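Local coordinates for 361aa long hypothetical D-aminopeptidase (Pyrococcus horikoshii, PDB 2DRH), which is of unknown function but probably acts as an aminopeptidase of the S58 peptidase type, at residues Ala178-Arg190 with Glu317-Arg331. Residues are numbered along the deposited sequence; the frame is centred on the assembly and turned at random.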
loop_
_atom_site.group_PDB
_atom_site.type_symbol
_atom_site.label_atom_id
_atom_site.label_comp_id
_atom_site.label_asym_id
_atom_site.label_seq_id
_atom_site.Cartn_x
_atom_site.Cartn_y
_atom_site.Cartn_z
ATOM N N ALA A 178 26.449 -1.025 -14.057
ATOM C CA ALA A 178 26.276 -0.443 -12.727
ATOM C C ALA A 178 27.338 0.630 -12.500
ATOM O O ALA A 178 28.538 0.349 -12.579
ATOM C CB ALA A 178 26.389 -1.525 -11.659
ATOM N N PHE A 179 26.895 1.858 -12.232
ATOM C CA PHE A 179 27.815 2.969 -11.998
ATOM C C PHE A 179 28.730 3.168 -13.200
ATOM O O PHE A 179 29.859 3.636 -13.067
ATOM C CB PHE A 179 28.656 2.697 -10.746
ATOM C CG PHE A 179 27.846 2.592 -9.491
ATOM C CD1 PHE A 179 27.269 3.727 -8.922
ATOM C CD2 PHE A 179 27.624 1.354 -8.893
ATOM C CE1 PHE A 179 26.482 3.629 -7.777
ATOM C CE2 PHE A 179 26.838 1.246 -7.749
ATOM C CZ PHE A 179 26.266 2.385 -7.190
ATOM N N GLU A 180 28.227 2.801 -14.371
ATOM C CA GLU A 180 28.970 2.923 -15.617
ATOM C C GLU A 180 30.229 2.070 -15.670
ATOM O O GLU A 180 31.193 2.378 -16.368
ATOM C CB GLU A 180 29.256 4.397 -15.923
ATOM C CG GLU A 180 27.961 5.159 -16.121
ATOM C CD GLU A 180 28.153 6.628 -16.430
ATOM O OE1 GLU A 180 28.598 6.957 -17.551
ATOM O OE2 GLU A 180 27.853 7.449 -15.542
ATOM N N PHE A 181 30.183 0.981 -14.912
ATOM C CA PHE A 181 31.225 -0.033 -14.879
ATOM C C PHE A 181 30.392 -1.264 -15.222
ATOM O O PHE A 181 29.161 -1.172 -15.301
ATOM C CB PHE A 181 31.822 -0.187 -13.480
ATOM C CG PHE A 181 32.762 0.923 -13.090
ATOM C CD1 PHE A 181 33.919 1.163 -13.825
ATOM C CD2 PHE A 181 32.510 1.703 -11.963
ATOM C CE1 PHE A 181 34.818 2.166 -13.440
ATOM C CE2 PHE A 181 33.398 2.706 -11.568
ATOM C CZ PHE A 181 34.554 2.937 -12.306
ATOM N N LYS A 182 31.026 -2.409 -15.437
ATOM C CA LYS A 182 30.249 -3.596 -15.753
ATOM C C LYS A 182 29.474 -4.000 -14.505
ATOM O O LYS A 182 30.025 -4.000 -13.402
ATOM C CB LYS A 182 31.161 -4.739 -16.183
ATOM C CG LYS A 182 30.414 -5.976 -16.655
ATOM C CD LYS A 182 29.654 -5.704 -17.948
ATOM C CE LYS A 182 28.786 -6.898 -18.339
ATOM N NZ LYS A 182 27.833 -7.240 -17.249
ATOM N N GLY A 183 28.193 -4.323 -14.676
ATOM C CA GLY A 183 27.376 -4.746 -13.552
ATOM C C GLY A 183 27.143 -6.244 -13.630
ATOM O O GLY A 183 27.870 -6.942 -14.337
ATOM N N GLY A 184 26.136 -6.743 -12.914
ATOM C CA GLY A 184 25.844 -8.168 -12.956
ATOM C C GLY A 184 25.340 -8.785 -11.659
ATOM O O GLY A 184 24.648 -8.141 -10.876
ATOM N N ILE A 185 25.694 -10.049 -11.438
ATOM C CA ILE A 185 25.280 -10.772 -10.241
ATOM C C ILE A 185 26.299 -10.607 -9.119
ATOM O O ILE A 185 27.504 -10.717 -9.341
ATOM C CB ILE A 185 25.111 -12.284 -10.538
ATOM C CG1 ILE A 185 24.039 -12.493 -11.615
ATOM C CG2 ILE A 185 24.760 -13.042 -9.256
ATOM C CD1 ILE A 185 22.628 -12.106 -11.190
ATOM N N GLY A 186 25.801 -10.318 -7.920
ATOM C CA GLY A 186 26.651 -10.164 -6.752
ATOM C C GLY A 186 25.970 -10.878 -5.596
ATOM O O GLY A 186 24.749 -11.009 -5.592
ATOM N N SER A 187 26.728 -11.356 -4.616
ATOM C CA SER A 187 26.099 -12.045 -3.495
ATOM C C SER A 187 26.935 -11.985 -2.224
ATOM O O SER A 187 28.142 -11.742 -2.261
ATOM C CB SER A 187 25.812 -13.506 -3.860
ATOM O OG SER A 187 24.823 -14.057 -2.995
ATOM N N ALA A 188 26.275 -12.194 -1.094
ATOM C CA ALA A 188 26.944 -12.166 0.197
ATOM C C ALA A 188 25.965 -12.628 1.259
ATOM O O ALA A 188 24.760 -12.652 1.024
ATOM C CB ALA A 188 27.438 -10.750 0.512
ATOM N N SER A 189 26.483 -12.998 2.424
ATOM C CA SER A 189 25.634 -13.454 3.513
ATOM C C SER A 189 26.192 -12.968 4.837
ATOM O O SER A 189 27.353 -12.573 4.927
ATOM C CB SER A 189 25.552 -14.984 3.531
ATOM O OG SER A 189 26.799 -15.547 3.890
ATOM N N ARG A 190 25.349 -12.993 5.863
ATOM C CA ARG A 190 25.745 -12.567 7.198
ATOM C C ARG A 190 25.112 -13.494 8.217
ATOM O O ARG A 190 24.011 -14.001 8.004
ATOM C CB ARG A 190 25.283 -11.130 7.465
ATOM C CG ARG A 190 26.075 -10.073 6.720
ATOM C CD ARG A 190 27.540 -10.081 7.144
ATOM N NE ARG A 190 28.288 -8.969 6.562
ATOM C CZ ARG A 190 28.733 -8.927 5.310
ATOM N NH1 ARG A 190 28.518 -9.941 4.481
ATOM N NH2 ARG A 190 29.403 -7.861 4.889
ATOM N N GLU A 317 23.435 -5.022 5.331
ATOM C CA GLU A 317 24.839 -5.368 5.133
ATOM C C GLU A 317 25.043 -6.302 3.948
ATOM O O GLU A 317 25.864 -6.035 3.073
ATOM C CB GLU A 317 25.416 -6.023 6.383
ATOM C CG GLU A 317 26.048 -5.064 7.353
ATOM C CD GLU A 317 26.534 -5.764 8.612
ATOM O OE1 GLU A 317 27.199 -6.816 8.500
ATOM O OE2 GLU A 317 26.258 -5.257 9.711
ATOM N N ALA A 318 24.301 -7.403 3.931
ATOM C CA ALA A 318 24.404 -8.377 2.853
ATOM C C ALA A 318 24.168 -7.709 1.498
ATOM O O ALA A 318 24.868 -7.995 0.533
ATOM C CB ALA A 318 23.399 -9.495 3.065
ATOM N N VAL A 319 23.175 -6.827 1.426
ATOM C CA VAL A 319 22.877 -6.137 0.172
ATOM C C VAL A 319 24.016 -5.216 -0.240
ATOM O O VAL A 319 24.451 -5.254 -1.380
ATOM C CB VAL A 319 21.568 -5.312 0.270
ATOM C CG1 VAL A 319 21.429 -4.374 -0.957
ATOM C CG2 VAL A 319 20.372 -6.255 0.332
ATOM N N GLU A 320 24.513 -4.403 0.687
ATOM C CA GLU A 320 25.597 -3.482 0.358
ATOM C C GLU A 320 26.811 -4.215 -0.200
ATOM O O GLU A 320 27.351 -3.824 -1.238
ATOM C CB GLU A 320 26.014 -2.650 1.578
ATOM C CG GLU A 320 27.059 -1.575 1.255
ATOM C CD GLU A 320 27.443 -0.715 2.457
ATOM O OE1 GLU A 320 26.625 -0.589 3.401
ATOM O OE2 GLU A 320 28.559 -0.146 2.447
ATOM N N GLU A 321 27.248 -5.275 0.480
ATOM C CA GLU A 321 28.400 -6.000 -0.013
ATOM C C GLU A 321 28.060 -6.717 -1.315
ATOM O O GLU A 321 28.870 -6.738 -2.243
ATOM C CB GLU A 321 28.916 -7.015 1.018
ATOM C CG GLU A 321 30.379 -7.414 0.761
ATOM C CD GLU A 321 30.790 -8.719 1.434
ATOM O OE1 GLU A 321 30.543 -8.884 2.648
ATOM O OE2 GLU A 321 31.372 -9.579 0.739
ATOM N N ALA A 322 26.863 -7.297 -1.389
ATOM C CA ALA A 322 26.449 -8.014 -2.591
ATOM C C ALA A 322 26.530 -7.114 -3.824
ATOM O O ALA A 322 26.903 -7.575 -4.906
ATOM C CB ALA A 322 25.038 -8.553 -2.432
ATOM N N ILE A 323 26.180 -5.842 -3.661
ATOM C CA ILE A 323 26.235 -4.899 -4.772
ATOM C C ILE A 323 27.683 -4.695 -5.184
ATOM O O ILE A 323 28.019 -4.786 -6.366
ATOM C CB ILE A 323 25.614 -3.535 -4.392
ATOM C CG1 ILE A 323 24.104 -3.698 -4.192
ATOM C CG2 ILE A 323 25.909 -2.496 -5.484
ATOM C CD1 ILE A 323 23.406 -2.457 -3.666
ATOM N N ILE A 324 28.545 -4.428 -4.207
ATOM C CA ILE A 324 29.958 -4.224 -4.497
ATOM C C ILE A 324 30.559 -5.469 -5.170
ATOM O O ILE A 324 31.267 -5.357 -6.179
ATOM C CB ILE A 324 30.747 -3.883 -3.204
ATOM C CG1 ILE A 324 30.207 -2.581 -2.601
ATOM C CG2 ILE A 324 32.232 -3.767 -3.501
ATOM C CD1 ILE A 324 30.111 -1.419 -3.587
ATOM N N ASN A 325 30.259 -6.649 -4.626
ATOM C CA ASN A 325 30.769 -7.891 -5.200
ATOM C C ASN A 325 30.353 -8.068 -6.659
ATOM O O ASN A 325 31.079 -8.681 -7.444
ATOM C CB ASN A 325 30.298 -9.103 -4.380
ATOM C CG ASN A 325 30.923 -9.145 -3.001
ATOM O OD1 ASN A 325 32.079 -8.784 -2.839
ATOM N ND2 ASN A 325 30.165 -9.597 -2.005
ATOM N N SER A 326 29.188 -7.535 -7.029
ATOM C CA SER A 326 28.721 -7.648 -8.411
ATOM C C SER A 326 29.664 -6.859 -9.312
ATOM O O SER A 326 29.816 -7.174 -10.491
ATOM C CB SER A 326 27.286 -7.113 -8.566
ATOM O OG SER A 326 27.256 -5.695 -8.555
ATOM N N LEU A 327 30.299 -5.834 -8.753
ATOM C CA LEU A 327 31.244 -5.019 -9.514
ATOM C C LEU A 327 32.620 -5.698 -9.510
ATOM O O LEU A 327 33.268 -5.817 -10.549
ATOM C CB LEU A 327 31.347 -3.618 -8.905
ATOM C CG LEU A 327 30.051 -2.799 -8.851
ATOM C CD1 LEU A 327 30.294 -1.504 -8.086
ATOM C CD2 LEU A 327 29.564 -2.499 -10.260
ATOM N N LEU A 328 33.048 -6.153 -8.335
ATOM C CA LEU A 328 34.333 -6.833 -8.181
ATOM C C LEU A 328 34.415 -8.131 -8.986
ATOM O O LEU A 328 35.496 -8.529 -9.422
ATOM C CB LEU A 328 34.588 -7.145 -6.702
ATOM C CG LEU A 328 34.930 -5.975 -5.775
ATOM C CD1 LEU A 328 34.919 -6.417 -4.315
ATOM C CD2 LEU A 328 36.290 -5.436 -6.158
ATOM N N GLU A 329 33.273 -8.782 -9.188
ATOM C CA GLU A 329 33.230 -10.045 -9.920
ATOM C C GLU A 329 33.002 -9.885 -11.420
ATOM O O GLU A 329 33.235 -10.819 -12.184
ATOM C CB GLU A 329 32.142 -10.947 -9.336
ATOM C CG GLU A 329 32.380 -11.391 -7.897
ATOM C CD GLU A 329 33.245 -12.632 -7.802
ATOM O OE1 GLU A 329 34.393 -12.610 -8.295
ATOM O OE2 GLU A 329 32.769 -13.636 -7.232
ATOM N N ALA A 330 32.552 -8.707 -11.844
ATOM C CA ALA A 330 32.298 -8.458 -13.263
ATOM C C ALA A 330 33.574 -8.264 -14.089
ATOM O O ALA A 330 34.541 -7.639 -13.640
ATOM C CB ALA A 330 31.392 -7.244 -13.425
ATOM N N ARG A 331 33.569 -8.807 -15.302
ATOM C CA ARG A 331 34.708 -8.685 -16.204
ATOM C C ARG A 331 34.318 -7.731 -17.329
ATOM O O ARG A 331 33.172 -7.725 -17.756
ATOM C CB ARG A 331 35.064 -10.055 -16.786
ATOM C CG ARG A 331 34.006 -10.618 -17.719
ATOM C CD ARG A 331 34.362 -12.022 -18.182
ATOM N NE ARG A 331 33.399 -12.543 -19.149
ATOM C CZ ARG A 331 33.233 -12.065 -20.380
ATOM N NH1 ARG A 331 33.968 -11.046 -20.812
ATOM N NH2 ARG A 331 32.329 -12.607 -21.186
HETATM O O HOH W 1 32.831 -3.805 -12.238
#
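Helix 317-328 packs against strand 184-190 in a buried helix-on-sheet contact that ends in a salt-bridge network at Arg190. The two run roughly antiparallel, at 139°, and their axes come within 5.5 Å. Gly186 allows the close approach: its CA lies 3.2 Å from Ala322 O, in a CA-H...O contact, where a CB would clash with the helix backbone. Farther along, Asn325 ND2 donates to Ser187 O at 3.0 Å and, nearly straight at 174°, to Glu321 OE2, while its OD1 accepts from Ala3 N. In this DmpA-like S58 fold the helix lies across strands 184-193, 198-207 and 240-246 of the large mixed sheet, with Ala322 on Val205 and Ile323 on Ile240. Arg190 bends at chi2 (-62°) and brings NH1 and NH2 end-on to the single atom Glu321 OE1, NH2 at 2.7 Å on its anti lone pair. NE makes a salt bridge to Glu317 OE1, its hydrogen bond weak; Glu317 has its stronger polar partner in Val12. A leucine in place of Arg190 would probably cost Glu321 OE1 two guanidinium donors and Glu317 its charged mate. At the other end Leu327 sets CD2 3.6 Å from Ala178 CB, and a water bridges Lys182 O and Leu327 O.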